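Local structure of peptidoglycan D,D-transpeptidase FtsI (Yersinia pestis, 6SYN) at residues G117-H122 with N222-P228. The protein probably cross-links peptidoglycan strands as a penicillin-binding D,D-transpeptidase of the class B family, acting in the periplasm. Sequence-based numbering, arbitrary orientation.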
# COMPACT_ATOMS: atom_id res chain seq x y z
N GLY A 117 -12.39 -7.76 8.27
CA GLY A 117 -12.63 -6.45 8.91
C GLY A 117 -11.80 -5.32 8.31
O GLY A 117 -11.83 -5.15 7.07
N GLN A 118 -11.09 -4.57 9.16
CA GLN A 118 -10.33 -3.35 8.80
C GLN A 118 -9.06 -3.73 8.02
O GLN A 118 -8.51 -2.84 7.34
CB GLN A 118 -10.03 -2.53 10.07
CG GLN A 118 -8.67 -2.82 10.71
CD GLN A 118 -8.63 -2.59 12.20
OE1 GLN A 118 -9.40 -3.19 12.95
NE2 GLN A 118 -7.72 -1.74 12.64
N VAL A 119 -8.65 -5.00 8.10
CA VAL A 119 -7.36 -5.55 7.54
C VAL A 119 -7.40 -5.53 6.00
O VAL A 119 -6.43 -5.04 5.40
CB VAL A 119 -7.08 -6.96 8.11
CG1 VAL A 119 -5.83 -7.59 7.52
CG2 VAL A 119 -6.98 -6.95 9.63
N MET A 120 -8.47 -6.05 5.38
CA MET A 120 -8.65 -6.09 3.90
C MET A 120 -9.41 -4.84 3.43
O MET A 120 -9.58 -4.70 2.21
CB MET A 120 -9.45 -7.31 3.44
CG MET A 120 -8.84 -8.67 3.78
SD MET A 120 -7.55 -9.29 2.65
CE MET A 120 -8.05 -8.59 1.08
N ALA A 121 -9.88 -3.99 4.35
CA ALA A 121 -10.92 -2.97 4.08
C ALA A 121 -10.64 -2.25 2.75
O ALA A 121 -11.55 -2.16 1.92
CB ALA A 121 -11.01 -1.99 5.22
N HIS A 122 -9.41 -1.77 2.57
CA HIS A 122 -9.01 -0.93 1.41
C HIS A 122 -9.09 -1.75 0.11
O HIS A 122 -9.56 -1.18 -0.90
CB HIS A 122 -7.63 -0.31 1.67
CG HIS A 122 -7.67 0.75 2.72
ND1 HIS A 122 -8.22 2.01 2.48
CD2 HIS A 122 -7.27 0.75 4.00
CE1 HIS A 122 -8.14 2.73 3.57
NE2 HIS A 122 -7.56 1.99 4.53
N ASN A 222 -2.91 -0.47 4.29
CA ASN A 222 -2.76 0.98 4.58
C ASN A 222 -3.15 1.22 6.04
O ASN A 222 -4.09 0.57 6.53
CB ASN A 222 -3.62 1.85 3.67
CG ASN A 222 -3.51 1.48 2.21
OD1 ASN A 222 -2.53 1.83 1.55
ND2 ASN A 222 -4.51 0.77 1.70
N SER A 223 -2.43 2.12 6.70
CA SER A 223 -2.81 2.70 8.01
C SER A 223 -2.78 4.22 7.87
O SER A 223 -1.79 4.76 7.38
CB SER A 223 -1.89 2.22 9.10
OG SER A 223 -2.28 2.74 10.36
N PRO A 224 -3.84 4.96 8.27
CA PRO A 224 -5.01 4.38 8.94
C PRO A 224 -6.00 3.63 8.03
O PRO A 224 -6.03 3.89 6.84
CB PRO A 224 -5.72 5.63 9.50
CG PRO A 224 -5.39 6.69 8.48
CD PRO A 224 -3.95 6.42 8.11
N SER A 225 -6.77 2.72 8.62
CA SER A 225 -7.84 1.97 7.93
C SER A 225 -9.19 2.44 8.45
O SER A 225 -9.26 3.59 8.95
CB SER A 225 -7.66 0.48 8.08
OG SER A 225 -8.36 -0.22 7.05
N TYR A 226 -10.23 1.61 8.29
CA TYR A 226 -11.61 1.86 8.76
C TYR A 226 -12.28 0.51 8.98
O TYR A 226 -11.80 -0.48 8.40
CB TYR A 226 -12.40 2.72 7.77
CG TYR A 226 -12.78 2.07 6.46
CD1 TYR A 226 -13.94 1.32 6.34
CD2 TYR A 226 -12.02 2.26 5.32
CE1 TYR A 226 -14.31 0.75 5.13
CE2 TYR A 226 -12.37 1.69 4.11
CZ TYR A 226 -13.52 0.94 4.01
OH TYR A 226 -13.86 0.39 2.81
N ASN A 227 -13.35 0.48 9.78
CA ASN A 227 -14.16 -0.74 9.99
C ASN A 227 -15.33 -0.73 9.01
O ASN A 227 -16.21 0.12 9.10
CB ASN A 227 -14.59 -0.90 11.45
CG ASN A 227 -15.18 -2.27 11.73
OD1 ASN A 227 -15.29 -3.11 10.84
ND2 ASN A 227 -15.56 -2.49 12.98
N PRO A 228 -15.38 -1.69 8.05
CA PRO A 228 -16.41 -1.73 7.02
C PRO A 228 -17.70 -2.43 7.47
O PRO A 228 -18.64 -2.45 6.71
CB PRO A 228 -15.74 -2.53 5.91
CG PRO A 228 -14.86 -3.52 6.65
CD PRO A 228 -14.42 -2.80 7.91
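His122 and Ala121, in the short helix 121-124, pack against the loop that leaves edge strand 217-223, a mixed polar and aromatic contact between the N-terminal module and the transpeptidase domain. The rings of His122 and Tyr226 form a T-shaped pair: their planes stand at 83°, and the tyrosine turns its edge to the imidazole face. Asn222 CB makes a CH-pi contact over a face of the same imidazole, 4.2 Å from the ring centroid, while the amide of Asn222 is nearly perpendicular to the ring and gives its NH2 to Asn241. At the imidazole edge, His122 NE2 donates a weak, bent bond to Pro224 O (3.4 Å), the carbonyl of a residue preceded by a cis peptide. Strand 217-223 is an outermost strand of the five-stranded antiparallel sheet of the penicillin-binding transpeptidase fold, and the loop that follows it meets the N-terminal module here, apart from the ligand pocket. Ser225 OG donates to Gln118 O over 2.6 Å, meeting a lone pair in the carbonyl plane; a chi1 of -159°, which swings OG away from the serine's own N, carries the hydroxyl there. Ala121 CB sits over the Tyr226 ring, 4.1 Å from its centroid and 13° off the normal, and Pro228 CG lies against Gly117 O.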